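Local coordinates for binding domain (Hc) of Paraclostridial Mosquitocidal Protein 1 (Paraclostridium bifermentans, PDB 6HOX) that forms the receptor-binding part of a botulinum-like neurotoxin that targets Anopheles mosquitoes, directing the toxin to host nerve cells, at residues L25-G30 with I73-N78; E79-S84 with S203-K208; E315-I320 with W435-E440. All blocks are in the same frame, centred on the assembly; numbering follows the deposited sequence.

Contact 1. Residues L25-G30 with I73-N78; sequences LVFSLG and IIVQKN
Phe27 and Val75 approach each other from opposite directions, each pointing its side chain at the other strand. The valine offers both of its methyls to the far end of the ring: CG1 of Val75 lies 3.9 Å from CE1 of Phe27, and CG2 of Val75 lies 4.1 Å from CZ of Phe27. The fork of the valine thus meets two adjacent ring carbons, and CG1 approaches obliquely. Phe27 reaches this position because its CG is anti to the backbone N (chi1 -180°), which leans the ring forward along its strand, toward Leu29, as it crosses to Val75. Next along the strands, Leu29 and Ile73 reach toward each other and meet tip to tip, with CD2 of Leu29 at 4.2 Å from CD1 of Ile73. The isoleucine is extended through CG1 (chi2 169°), so the side chain carries its terminal methyl well into the gap between backbones whose CA atoms, Leu29 to Ile73, stand 10.0 Å apart. All four residues are buried, and the contact is purely apolar. Spacing of this kind marks two beta layers packed face to face, as in the jelly-roll, concanavalin-like subdomain of clostridial neurotoxin binding regions. A classic beta bulge, with Val26 and Phe27 both opposite Ile226, lies at the Phe27 end. Strand 25-32 runs between strands 35-38 and 218-227 in its sheet, while strand 73-75 is the middle of three in the other layer, where Leu46 from strand 46-48 and Phe207 from strand 205-207 both pack against Leu29 and Val75.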
ATOM      1  N   LEU A  25      22.385  -4.177  10.081  1.00 33.32           N
ATOM      2  CA  LEU A  25      21.145  -3.863  10.783  1.00 33.34           C
ATOM      3  C   LEU A  25      21.413  -3.783  12.289  1.00 33.63           C
ATOM      4  O   LEU A  25      21.815  -4.767  12.880  1.00 34.68           O
ATOM      5  CB  LEU A  25      20.123  -4.962  10.486  1.00 32.79           C
ATOM      6  CG  LEU A  25      18.755  -4.755  11.131  1.00 32.72           C
ATOM      7  CD1 LEU A  25      17.987  -3.665  10.393  1.00 29.52           C
ATOM      8  CD2 LEU A  25      17.962  -6.057  11.157  1.00 33.00           C
ATOM      9  N   VAL A  26      21.139  -2.634  12.910  1.00 32.57           N
ATOM     10  CA  VAL A  26      21.434  -2.480  14.334  1.00 33.65           C
ATOM     11  C   VAL A  26      20.137  -2.387  15.151  1.00 31.45           C
ATOM     12  O   VAL A  26      20.171  -2.503  16.361  1.00 29.49           O
ATOM     13  CB  VAL A  26      22.374  -1.291  14.608  1.00 33.37           C
ATOM     14  CG1 VAL A  26      23.714  -1.472  13.908  1.00 34.06           C
ATOM     15  CG2 VAL A  26      21.756   0.054  14.267  1.00 32.72           C
ATOM     16  N   PHE A  27      18.999  -2.205  14.477  1.00 30.42           N
ATOM     17  CA  PHE A  27      17.713  -2.052  15.138  1.00 27.82           C
ATOM     18  C   PHE A  27      16.599  -2.367  14.141  1.00 28.06           C
ATOM     19  O   PHE A  27      16.641  -1.889  13.028  1.00 25.92           O
ATOM     20  CB  PHE A  27      17.545  -0.621  15.653  1.00 26.90           C
ATOM     21  CG  PHE A  27      16.245  -0.362  16.365  1.00 26.58           C
ATOM     22  CD1 PHE A  27      16.048  -0.808  17.661  1.00 27.34           C
ATOM     23  CD2 PHE A  27      15.205   0.316  15.734  1.00 27.76           C
ATOM     24  CE1 PHE A  27      14.845  -0.577  18.309  1.00 27.52           C
ATOM     25  CE2 PHE A  27      14.005   0.565  16.389  1.00 26.96           C
ATOM     26  CZ  PHE A  27      13.822   0.109  17.671  1.00 29.45           C
ATOM     27  N   SER A  28      15.590  -3.125  14.579  1.00 28.00           N
ATOM     28  CA  SER A  28      14.441  -3.427  13.734  1.00 26.00           C
ATOM     29  C   SER A  28      13.189  -3.576  14.597  1.00 26.97           C
ATOM     30  O   SER A  28      13.031  -4.568  15.309  1.00 27.20           O
ATOM     31  CB  SER A  28      14.676  -4.651  12.903  1.00 25.54           C
ATOM     32  OG  SER A  28      13.532  -4.941  12.122  1.00 27.05           O
ATOM     33  N   LEU A  29      12.278  -2.607  14.482  1.00 26.01           N
ATOM     34  CA  LEU A  29      11.111  -2.561  15.329  1.00 25.51           C
ATOM     35  C   LEU A  29       9.956  -3.262  14.613  1.00 27.22           C
ATOM     36  O   LEU A  29       9.586  -2.874  13.498  1.00 27.41           O
ATOM     37  CB  LEU A  29      10.754  -1.101  15.616  1.00 24.02           C
ATOM     38  CG  LEU A  29       9.510  -0.872  16.461  1.00 23.81           C
ATOM     39  CD1 LEU A  29       9.720  -1.339  17.888  1.00 24.83           C
ATOM     40  CD2 LEU A  29       9.113   0.594  16.434  1.00 25.23           C
ATOM     41  N   GLY A  30       9.385  -4.266  15.284  1.00 27.49           N
ATOM     42  CA  GLY A  30       8.269  -5.010  14.737  1.00 28.60           C
ATOM     43  C   GLY A  30       7.571  -5.816  15.808  1.00 29.54           C
ATOM     44  O   GLY A  30       7.803  -5.613  17.015  1.00 30.69           O
ATOM     45  N   ILE A  73       6.253   4.615  21.979  1.00 25.08           N
ATOM     46  CA  ILE A  73       7.370   3.740  22.196  1.00 24.84           C
ATOM     47  C   ILE A  73       8.625   4.611  22.339  1.00 26.91           C
ATOM     48  O   ILE A  73       8.896   5.483  21.501  1.00 27.01           O
ATOM     49  CB  ILE A  73       7.538   2.716  21.056  1.00 24.72           C
ATOM     50  CG1 ILE A  73       6.243   1.978  20.747  1.00 25.05           C
ATOM     51  CG2 ILE A  73       8.665   1.730  21.349  1.00 24.08           C
ATOM     52  CD1 ILE A  73       6.305   1.169  19.469  1.00 24.86           C
ATOM     53  N   ILE A  74       9.374   4.363  23.416  1.00 27.32           N
ATOM     54  CA  ILE A  74      10.594   5.062  23.751  1.00 27.47           C
ATOM     55  C   ILE A  74      11.751   4.070  23.679  1.00 27.79           C
ATOM     56  O   ILE A  74      11.726   3.004  24.295  1.00 25.89           O
ATOM     57  CB  ILE A  74      10.459   5.688  25.152  1.00 29.46           C
ATOM     58  CG1 ILE A  74       9.191   6.549  25.220  1.00 29.52           C
ATOM     59  CG2 ILE A  74      11.734   6.427  25.546  1.00 28.74           C
ATOM     60  CD1 ILE A  74       9.181   7.629  26.277  1.00 30.22           C
ATOM     61  N   VAL A  75      12.773   4.441  22.916  1.00 27.78           N
ATOM     62  CA  VAL A  75      13.935   3.630  22.719  1.00 28.44           C
ATOM     63  C   VAL A  75      15.135   4.452  23.174  1.00 30.49           C
ATOM     64  O   VAL A  75      15.443   5.483  22.567  1.00 29.07           O
ATOM     65  CB  VAL A  75      14.063   3.214  21.247  1.00 29.84           C
ATOM     66  CG1 VAL A  75      15.223   2.250  21.039  1.00 30.19           C
ATOM     67  CG2 VAL A  75      12.752   2.635  20.716  1.00 30.18           C
ATOM     68  N   GLN A  76      15.780   4.003  24.256  1.00 34.68           N
ATOM     69  CA  GLN A  76      17.055   4.547  24.689  1.00 38.69           C
ATOM     70  C   GLN A  76      18.095   4.155  23.640  1.00 34.59           C
ATOM     71  O   GLN A  76      18.125   3.018  23.191  1.00 33.27           O
ATOM     72  CB  GLN A  76      17.461   4.016  26.072  1.00 44.29           C
ATOM     73  CG  GLN A  76      16.533   4.421  27.208  1.00 48.76           C
ATOM     74  CD  GLN A  76      16.251   5.903  27.259  1.00 57.45           C
ATOM     75  OE1 GLN A  76      17.162   6.739  27.259  1.00 61.22           O
ATOM     76  NE2 GLN A  76      14.970   6.241  27.295  1.00 62.38           N
ATOM     77  N   LYS A  77      18.922   5.112  23.225  1.00 37.86           N
ATOM     78  CA  LYS A  77      19.965   4.816  22.252  1.00 40.92           C
ATOM     79  C   LYS A  77      21.112   4.142  23.007  1.00 42.26           C
ATOM     80  O   LYS A  77      21.189   4.233  24.228  1.00 42.05           O
ATOM     81  CB  LYS A  77      20.405   6.080  21.501  1.00 40.86           C
ATOM     82  CG  LYS A  77      19.293   6.772  20.716  1.00 40.33           C
ATOM     83  CD  LYS A  77      19.754   7.882  19.804  1.00 36.88           C
ATOM     84  CE  LYS A  77      20.458   8.982  20.558  1.00 37.09           C
ATOM     85  NZ  LYS A  77      20.628  10.187  19.720  1.00 35.26           N
ATOM     86  N   ASN A  78      21.962   3.448  22.247  1.00 47.41           N
ATOM     87  CA  ASN A  78      23.188   2.804  22.722  1.00 48.10           C
ATOM     88  C   ASN A  78      24.273   3.071  21.670  1.00 50.38           C
ATOM     89  O   ASN A  78      24.084   3.931  20.798  1.00 53.37           O
ATOM     90  CB  ASN A  78      22.950   1.317  23.000  1.00 47.79           C
ATOM     91  CG  ASN A  78      22.231   0.627  21.860  1.00 46.16           C
ATOM     92  OD1 ASN A  78      22.751   0.543  20.749  1.00 48.21           O
ATOM     93  ND2 ASN A  78      21.028   0.146  22.121  1.00 41.97           N
TER

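Contact 2. Residues E79-S84 with S203-K208; sequences ESINFS and SPIIFK
Ile205 meets the loop at Ile81 and Phe83 with the end of its side chain. At CB the chain branches, and CG2 points onward along its own strand, to lie 3.6 Å from CE1 of Phe207. CG1 takes the other direction, anti to the carbonyl carbon (chi1 -51°), and serves as the arm that carries CD1 across the gap. CD1 is the methyl that makes both contacts: it lies 3.8 Å from CG2 of Ile81, the two isoleucines crossing obliquely, and 4.2 Å from CE2 of Phe83, which it approaches at the ring edge, near the plane. The loop belongs to the link between strands 73-75 and 89-96 in the concanavalin-like subdomain, and it is kinked at Ile81, the centre of an inverse gamma turn. Asn78 OD1 takes a hydrogen bond from the backbone N of Ile81 at the entrance to that turn. Ile81, Phe83 and Ile205 all also touch Ile226 of strand 218-227. The Phe83 ring makes edge-to-face contacts with Trp123 and Phe89, while Ile205 is tied through its backbone to Val75 in the three-stranded sheet.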
ATOM      1  N   GLU A  79      25.395   2.347  21.743  1.00 50.43           N
ATOM      2  CA  GLU A  79      26.546   2.622  20.888  1.00 54.25           C
ATOM      3  C   GLU A  79      26.239   2.246  19.435  1.00 51.67           C
ATOM      4  O   GLU A  79      26.668   2.931  18.512  1.00 48.92           O
ATOM      5  CB  GLU A  79      27.771   1.848  21.365  1.00 55.93           C
ATOM      6  CG  GLU A  79      28.259   2.284  22.728  1.00 60.01           C
ATOM      7  CD  GLU A  79      29.723   1.977  22.980  1.00 62.13           C
ATOM      8  OE1 GLU A  79      30.325   1.252  22.149  1.00 61.02           O
ATOM      9  OE2 GLU A  79      30.265   2.467  23.996  1.00 65.12           O
ATOM     10  N   SER A  80      25.516   1.138  19.253  1.00 52.50           N
ATOM     11  CA  SER A  80      25.164   0.644  17.927  1.00 55.20           C
ATOM     12  C   SER A  80      24.146   1.588  17.270  1.00 51.32           C
ATOM     13  O   SER A  80      24.287   1.913  16.095  1.00 58.93           O
ATOM     14  CB  SER A  80      24.669  -0.776  17.993  1.00 56.57           C
ATOM     15  OG  SER A  80      23.576  -0.889  18.891  1.00 64.79           O
ATOM     16  N   ILE A  81      23.149   2.047  18.036  1.00 51.13           N
ATOM     17  CA  ILE A  81      22.178   3.053  17.551  1.00 53.51           C
ATOM     18  C   ILE A  81      22.783   4.446  17.752  1.00 54.60           C
ATOM     19  O   ILE A  81      22.480   5.132  18.732  1.00 54.98           O
ATOM     20  CB  ILE A  81      20.805   2.941  18.248  1.00 50.80           C
ATOM     21  CG1 ILE A  81      20.273   1.510  18.289  1.00 53.56           C
ATOM     22  CG2 ILE A  81      19.806   3.873  17.585  1.00 52.13           C
ATOM     23  CD1 ILE A  81      18.997   1.360  19.089  1.00 52.82           C
ATOM     24  N   ASN A  82      23.616   4.868  16.799  1.00 61.50           N
ATOM     25  CA  ASN A  82      24.436   6.058  16.974  1.00 69.15           C
ATOM     26  C   ASN A  82      24.392   6.946  15.719  1.00 69.83           C
ATOM     27  O   ASN A  82      24.616   6.482  14.583  1.00 69.59           O
ATOM     28  CB  ASN A  82      25.875   5.685  17.325  1.00 71.09           C
ATOM     29  CG  ASN A  82      26.797   6.873  17.211  1.00 74.15           C
ATOM     30  OD1 ASN A  82      27.632   6.932  16.309  1.00 78.96           O
ATOM     31  ND2 ASN A  82      26.605   7.845  18.087  1.00 82.75           N
ATOM     32  N   PHE A  83      24.150   8.240  15.953  1.00 64.05           N
ATOM     33  CA  PHE A  83      24.023   9.242  14.898  1.00 60.92           C
ATOM     34  C   PHE A  83      25.148  10.280  15.028  1.00 60.14           C
ATOM     35  O   PHE A  83      24.950  11.441  14.688  1.00 65.48           O
ATOM     36  CB  PHE A  83      22.623   9.865  14.955  1.00 54.52           C
ATOM     37  CG  PHE A  83      21.511   8.846  14.940  1.00 51.18           C
ATOM     38  CD1 PHE A  83      21.191   8.170  13.772  1.00 47.64           C
ATOM     39  CD2 PHE A  83      20.805   8.539  16.093  1.00 49.13           C
ATOM     40  CE1 PHE A  83      20.188   7.214  13.754  1.00 48.93           C
ATOM     41  CE2 PHE A  83      19.798   7.584  16.073  1.00 46.75           C
ATOM     42  CZ  PHE A  83      19.495   6.922  14.906  1.00 49.51           C
ATOM     43  N   SER A  84      26.329   9.839  15.485  1.00 61.28           N
ATOM     44  CA  SER A  84      27.526  10.691  15.631  1.00 63.16           C
ATOM     45  C   SER A  84      27.999  11.146  14.245  1.00 66.59           C
ATOM     46  O   SER A  84      27.667  10.511  13.239  1.00 62.51           O
ATOM     47  CB  SER A  84      28.631   9.970  16.363  1.00 62.19           C
ATOM     48  OG  SER A  84      29.304   9.060  15.498  1.00 63.12           O
ATOM     49  N   SER A 203      19.249  11.991  23.809  1.00 29.69           N
ATOM     50  CA  SER A 203      17.817  11.806  24.033  1.00 27.93           C
ATOM     51  C   SER A 203      17.374  10.452  23.459  1.00 26.32           C
ATOM     52  O   SER A 203      18.052   9.881  22.610  1.00 25.63           O
ATOM     53  CB  SER A 203      17.043  12.957  23.453  1.00 29.30           C
ATOM     54  OG  SER A 203      17.238  14.145  24.202  1.00 29.19           O
ATOM     55  N   PRO A 204      16.249   9.849  23.911  1.00 24.02           N
ATOM     56  CA  PRO A 204      15.750   8.627  23.276  1.00 23.89           C
ATOM     57  C   PRO A 204      15.099   8.907  21.911  1.00 23.77           C
ATOM     58  O   PRO A 204      14.828  10.057  21.593  1.00 25.89           O
ATOM     59  CB  PRO A 204      14.758   8.089  24.309  1.00 24.07           C
ATOM     60  CG  PRO A 204      14.254   9.331  25.008  1.00 25.19           C
ATOM     61  CD  PRO A 204      15.459  10.244  25.081  1.00 23.52           C
ATOM     62  N   ILE A 205      14.906   7.857  21.108  1.00 23.56           N
ATOM     63  CA  ILE A 205      14.014   7.891  19.928  1.00 25.00           C
ATOM     64  C   ILE A 205      12.577   7.660  20.415  1.00 25.41           C
ATOM     65  O   ILE A 205      12.318   6.658  21.096  1.00 24.86           O
ATOM     66  CB  ILE A 205      14.424   6.826  18.891  1.00 26.35           C
ATOM     67  CG1 ILE A 205      15.914   6.896  18.535  1.00 26.99           C
ATOM     68  CG2 ILE A 205      13.542   6.914  17.651  1.00 26.39           C
ATOM     69  CD1 ILE A 205      16.430   5.684  17.803  1.00 27.18           C
ATOM     70  N   ILE A 206      11.667   8.591  20.098  1.00 24.25           N
ATOM     71  CA  ILE A 206      10.273   8.520  20.560  1.00 27.07           C
ATOM     72  C   ILE A 206       9.389   8.282  19.340  1.00 24.43           C
ATOM     73  O   ILE A 206       9.374   9.123  18.425  1.00 24.11           O
ATOM     74  CB  ILE A 206       9.810   9.800  21.292  1.00 30.81           C
ATOM     75  CG1 ILE A 206      10.773  10.240  22.393  1.00 35.01           C
ATOM     76  CG2 ILE A 206       8.405   9.610  21.833  1.00 30.30           C
ATOM     77  CD1 ILE A 206      10.785   9.315  23.574  1.00 38.33           C
ATOM     78  N   PHE A 207       8.676   7.149  19.346  1.00 23.29           N
ATOM     79  CA  PHE A 207       7.675   6.820  18.335  1.00 23.70           C
ATOM     80  C   PHE A 207       6.318   7.233  18.891  1.00 24.02           C
ATOM     81  O   PHE A 207       5.816   6.604  19.829  1.00 25.84           O
ATOM     82  CB  PHE A 207       7.695   5.329  18.013  1.00 23.22           C
ATOM     83  CG  PHE A 207       8.985   4.817  17.431  1.00 24.69           C
ATOM     84  CD1 PHE A 207      10.086   4.582  18.239  1.00 24.47           C
ATOM     85  CD2 PHE A 207       9.100   4.564  16.074  1.00 24.56           C
ATOM     86  CE1 PHE A 207      11.272   4.122  17.700  1.00 23.77           C
ATOM     87  CE2 PHE A 207      10.300   4.131  15.534  1.00 25.16           C
ATOM     88  CZ  PHE A 207      11.383   3.907  16.352  1.00 24.64           C
ATOM     89  N   LYS A 208       5.742   8.298  18.330  1.00 25.02           N
ATOM     90  CA  LYS A 208       4.540   8.920  18.875  1.00 26.48           C
ATOM     91  C   LYS A 208       4.066  10.039  17.957  1.00 24.51           C
ATOM     92  O   LYS A 208       4.892  10.846  17.507  1.00 23.07           O
ATOM     93  CB  LYS A 208       4.840   9.557  20.233  1.00 28.20           C
ATOM     94  CG  LYS A 208       3.628  10.061  20.995  1.00 30.92           C
ATOM     95  CD  LYS A 208       4.007  10.770  22.274  1.00 31.79           C
ATOM     96  CE  LYS A 208       2.805  11.081  23.142  1.00 36.10           C
ATOM     97  NZ  LYS A 208       1.893  12.054  22.496  1.00 38.07           N
TER

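Contact 3. Residues E315-I320 with W435-E440; sequences EKVKII and WYFVSE
Ile319 lays its terminal methyl over the ring of Phe437 in a CH-pi contact. CD1 of Ile319 stands 3.9 Å from the ring centroid and only 5° off the normal, almost exactly above the middle of the face, so its distances to the ring carbons are nearly equal; the nearest, CZ of Phe437, is 4.0 Å from CD1 of Ile319. An extended side chain (chi2 167°) delivers the methyl there.

The other apolar contact uses the rim of the same ring. CG2 of Val317 lies in the ring plane, 4.0 Å from CE1 of Phe437 and 4.1 Å from CD1 of Phe437, and the two side chains cross at about a right angle. Phe437 is therefore touched on one face and at one edge by alternate residues of a single strand, which limits its freedom to tilt. Val317 and Ile319 point inward, whereas Lys318 between them points away. Strands 316-320 and 435-438 are both antiparallel partners of strand 263-267, consistent with the beta-trefoil of the C-terminal receptor-binding subdomain, where the last strand returns to pair with one near the start. Met265 of that shared strand also packs on Phe437, and Val337 and Phe339 of strand 333-339 lie against Val317.

An opposite-charged pair flanks the apolar contact without closing it. NZ of Lys316 and OE1 of Glu440 are opposite in charge but 6.4 Å apart, so any attraction is probably weak. Both have other partners: Lys316 makes a cation-pi contact with Tyr264, and OE2 of Glu440 a salt bridge with Lys310.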
ATOM      1  N   GLU A 315     -21.458  -4.407  -6.622  1.00 30.24           N
ATOM      2  CA  GLU A 315     -21.303  -5.839  -6.435  1.00 32.69           C
ATOM      3  C   GLU A 315     -20.109  -6.113  -5.527  1.00 34.77           C
ATOM      4  O   GLU A 315     -18.976  -5.787  -5.882  1.00 37.28           O
ATOM      5  CB  GLU A 315     -21.066  -6.541  -7.772  1.00 34.53           C
ATOM      6  CG  GLU A 315     -22.210  -6.369  -8.756  1.00 36.40           C
ATOM      7  CD  GLU A 315     -23.518  -7.033  -8.367  1.00 36.54           C
ATOM      8  OE1 GLU A 315     -23.520  -7.872  -7.445  1.00 37.68           O
ATOM      9  OE2 GLU A 315     -24.529  -6.719  -9.005  1.00 41.58           O
ATOM     10  N   LYS A 316     -20.373  -6.751  -4.385  1.00 31.42           N
ATOM     11  CA  LYS A 316     -19.324  -7.320  -3.561  1.00 35.03           C
ATOM     12  C   LYS A 316     -18.947  -8.696  -4.133  1.00 31.17           C
ATOM     13  O   LYS A 316     -19.825  -9.409  -4.617  1.00 26.91           O
ATOM     14  CB  LYS A 316     -19.800  -7.433  -2.111  1.00 38.30           C
ATOM     15  CG  LYS A 316     -20.186  -6.106  -1.474  1.00 43.96           C
ATOM     16  CD  LYS A 316     -19.000  -5.347  -0.930  1.00 46.47           C
ATOM     17  CE  LYS A 316     -18.607  -5.800   0.460  1.00 48.34           C
ATOM     18  NZ  LYS A 316     -17.143  -5.733   0.671  1.00 52.11           N
ATOM     19  N   VAL A 317     -17.653  -9.057  -4.048  1.00 28.77           N
ATOM     20  CA  VAL A 317     -17.140 -10.373  -4.515  1.00 28.91           C
ATOM     21  C   VAL A 317     -16.280 -11.049  -3.437  1.00 29.89           C
ATOM     22  O   VAL A 317     -15.671 -10.408  -2.584  1.00 30.80           O
ATOM     23  CB  VAL A 317     -16.346 -10.251  -5.829  1.00 28.32           C
ATOM     24  CG1 VAL A 317     -17.122  -9.497  -6.892  1.00 28.71           C
ATOM     25  CG2 VAL A 317     -14.978  -9.601  -5.624  1.00 31.01           C
ATOM     26  N   LYS A 318     -16.214 -12.374  -3.531  1.00 28.64           N
ATOM     27  CA  LYS A 318     -15.279 -13.192  -2.788  1.00 28.98           C
ATOM     28  C   LYS A 318     -14.545 -14.081  -3.778  1.00 27.21           C
ATOM     29  O   LYS A 318     -15.176 -14.577  -4.748  1.00 27.35           O
ATOM     30  CB  LYS A 318     -16.001 -14.109  -1.798  1.00 32.65           C
ATOM     31  CG  LYS A 318     -16.513 -13.423  -0.549  1.00 35.42           C
ATOM     32  CD  LYS A 318     -17.038 -14.396   0.472  1.00 37.34           C
ATOM     33  CE  LYS A 318     -17.439 -13.718   1.763  1.00 38.85           C
ATOM     34  NZ  LYS A 318     -18.065 -14.689   2.686  1.00 43.16           N
ATOM     35  N   ILE A 319     -13.253 -14.307  -3.513  1.00 25.27           N
ATOM     36  CA  ILE A 319     -12.412 -15.213  -4.295  1.00 23.06           C
ATOM     37  C   ILE A 319     -12.498 -16.577  -3.605  1.00 23.89           C
ATOM     38  O   ILE A 319     -12.278 -16.683  -2.411  1.00 23.12           O
ATOM     39  CB  ILE A 319     -10.956 -14.694  -4.398  1.00 23.00           C
ATOM     40  CG1 ILE A 319     -10.880 -13.232  -4.847  1.00 22.93           C
ATOM     41  CG2 ILE A 319     -10.132 -15.600  -5.296  1.00 24.04           C
ATOM     42  CD1 ILE A 319      -9.515 -12.583  -4.667  1.00 23.64           C
ATOM     43  N   ILE A 320     -12.854 -17.611  -4.365  1.00 25.72           N
ATOM     44  CA  ILE A 320     -13.131 -18.927  -3.819  1.00 28.55           C
ATOM     45  C   ILE A 320     -12.289 -19.969  -4.563  1.00 29.16           C
ATOM     46  O   ILE A 320     -12.150 -19.926  -5.780  1.00 30.89           O
ATOM     47  CB  ILE A 320     -14.633 -19.241  -3.928  1.00 31.59           C
ATOM     48  CG1 ILE A 320     -15.474 -18.207  -3.179  1.00 31.99           C
ATOM     49  CG2 ILE A 320     -14.927 -20.654  -3.436  1.00 35.32           C
ATOM     50  CD1 ILE A 320     -15.298 -18.258  -1.700  1.00 32.14           C
ATOM     51  N   TRP A 435      -6.322  -5.473 -12.073  1.00 23.29           N
ATOM     52  CA  TRP A 435      -7.460  -5.554 -11.201  1.00 22.39           C
ATOM     53  C   TRP A 435      -7.004  -5.447  -9.744  1.00 22.56           C
ATOM     54  O   TRP A 435      -5.989  -6.039  -9.371  1.00 22.20           O
ATOM     55  CB  TRP A 435      -8.194  -6.870 -11.451  1.00 22.37           C
ATOM     56  CG  TRP A 435      -8.864  -6.897 -12.792  1.00 23.11           C
ATOM     57  CD1 TRP A 435      -8.365  -7.418 -13.945  1.00 23.50           C
ATOM     58  CD2 TRP A 435     -10.134  -6.314 -13.129  1.00 23.62           C
ATOM     59  NE1 TRP A 435      -9.255  -7.236 -14.969  1.00 23.51           N
ATOM     60  CE2 TRP A 435     -10.345  -6.555 -14.505  1.00 24.30           C
ATOM     61  CE3 TRP A 435     -11.114  -5.615 -12.408  1.00 24.79           C
ATOM     62  CZ2 TRP A 435     -11.500  -6.138 -15.168  1.00 25.26           C
ATOM     63  CZ3 TRP A 435     -12.259  -5.209 -13.063  1.00 25.66           C
ATOM     64  CH2 TRP A 435     -12.444  -5.459 -14.426  1.00 25.00           C
ATOM     65  N   TYR A 436      -7.782  -4.697  -8.955  1.00 23.07           N
ATOM     66  CA  TYR A 436      -7.591  -4.549  -7.531  1.00 22.60           C
ATOM     67  C   TYR A 436      -8.766  -5.158  -6.766  1.00 22.64           C
ATOM     68  O   TYR A 436      -9.938  -5.088  -7.202  1.00 24.31           O
ATOM     69  CB  TYR A 436      -7.518  -3.079  -7.107  1.00 22.51           C
ATOM     70  CG  TYR A 436      -6.351  -2.276  -7.603  1.00 23.29           C
ATOM     71  CD1 TYR A 436      -5.106  -2.326  -6.990  1.00 22.12           C
ATOM     72  CD2 TYR A 436      -6.523  -1.362  -8.626  1.00 24.67           C
ATOM     73  CE1 TYR A 436      -4.058  -1.516  -7.400  1.00 22.51           C
ATOM     74  CE2 TYR A 436      -5.471  -0.581  -9.078  1.00 24.21           C
ATOM     75  CZ  TYR A 436      -4.237  -0.647  -8.459  1.00 24.44           C
ATOM     76  OH  TYR A 436      -3.222   0.149  -8.924  1.00 23.39           O
ATOM     77  N   PHE A 437      -8.455  -5.671  -5.571  1.00 23.78           N
ATOM     78  CA  PHE A 437      -9.449  -6.053  -4.594  1.00 23.30           C
ATOM     79  C   PHE A 437      -9.281  -5.179  -3.341  1.00 25.96           C
ATOM     80  O   PHE A 437      -8.194  -5.117  -2.777  1.00 24.26           O
ATOM     81  CB  PHE A 437      -9.315  -7.546  -4.301  1.00 25.07           C
ATOM     82  CG  PHE A 437      -9.622  -8.423  -5.481  1.00 25.02           C
ATOM     83  CD1 PHE A 437     -10.928  -8.752  -5.797  1.00 24.76           C
ATOM     84  CD2 PHE A 437      -8.603  -8.872  -6.316  1.00 26.59           C
ATOM     85  CE1 PHE A 437     -11.205  -9.539  -6.911  1.00 26.21           C
ATOM     86  CE2 PHE A 437      -8.881  -9.673  -7.416  1.00 25.79           C
ATOM     87  CZ  PHE A 437     -10.181 -10.019  -7.702  1.00 25.98           C
ATOM     88  N   VAL A 438     -10.374  -4.523  -2.915  1.00 26.49           N
ATOM     89  CA  VAL A 438     -10.395  -3.578  -1.794  1.00 28.29           C
ATOM     90  C   VAL A 438     -11.365  -4.083  -0.721  1.00 26.38           C
ATOM     91  O   VAL A 438     -12.503  -4.395  -1.032  1.00 25.54           O
ATOM     92  CB  VAL A 438     -10.858  -2.168  -2.224  1.00 30.43           C
ATOM     93  CG1 VAL A 438     -10.616  -1.150  -1.114  1.00 34.90           C
ATOM     94  CG2 VAL A 438     -10.213  -1.693  -3.506  1.00 33.72           C
ATOM     95  N   SER A 439     -10.928  -4.018   0.536  1.00 26.66           N
ATOM     96  CA  SER A 439     -11.714  -4.266   1.737  1.00 29.04           C
ATOM     97  C   SER A 439     -11.833  -2.942   2.500  1.00 31.05           C
ATOM     98  O   SER A 439     -10.927  -2.098   2.421  1.00 29.28           O
ATOM     99  CB  SER A 439     -11.051  -5.322   2.594  1.00 31.59           C
ATOM    100  OG  SER A 439      -9.645  -5.050   2.724  1.00 35.34           O
ATOM    101  N   GLU A 440     -12.957  -2.745   3.202  1.00 29.33           N
ATOM    102  CA  GLU A 440     -13.168  -1.570   4.038  1.00 29.50           C
ATOM    103  C   GLU A 440     -12.095  -1.532   5.136  1.00 26.70           C
ATOM    104  O   GLU A 440     -11.758  -2.551   5.719  1.00 24.61           O
ATOM    105  CB  GLU A 440     -14.585  -1.618   4.615  1.00 35.78           C
ATOM    106  CG  GLU A 440     -14.969  -0.386   5.411  1.00 45.11           C
ATOM    107  CD  GLU A 440     -16.455  -0.046   5.412  1.00 54.16           C
ATOM    108  OE1 GLU A 440     -17.252  -0.829   4.822  1.00 54.68           O
ATOM    109  OE2 GLU A 440     -16.814   1.013   5.995  1.00 59.08           O
TER

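Contacts 1 and 2 are neighbours, their centres about 7 Å apart, and share the three-stranded sheet: strands 73-75 and 205-207 lie side by side in it, linked by probable backbone bonds from the carbonyls of Ile73 and Val75. Contact 1 joins that sheet to strand 25-32, while contact 2 joins its edge strand to a loop. Contact 3 lies on the opposite side of the chain's centre, in the C-terminal subdomain, its centre about 37 Å from that of contact 1. In all three the touching residues are buried and apolar, but contact 1 combines a ring, a valine fork and aliphatic tips, contact 2 turns on one methyl and contact 3 on a ring's face and edge.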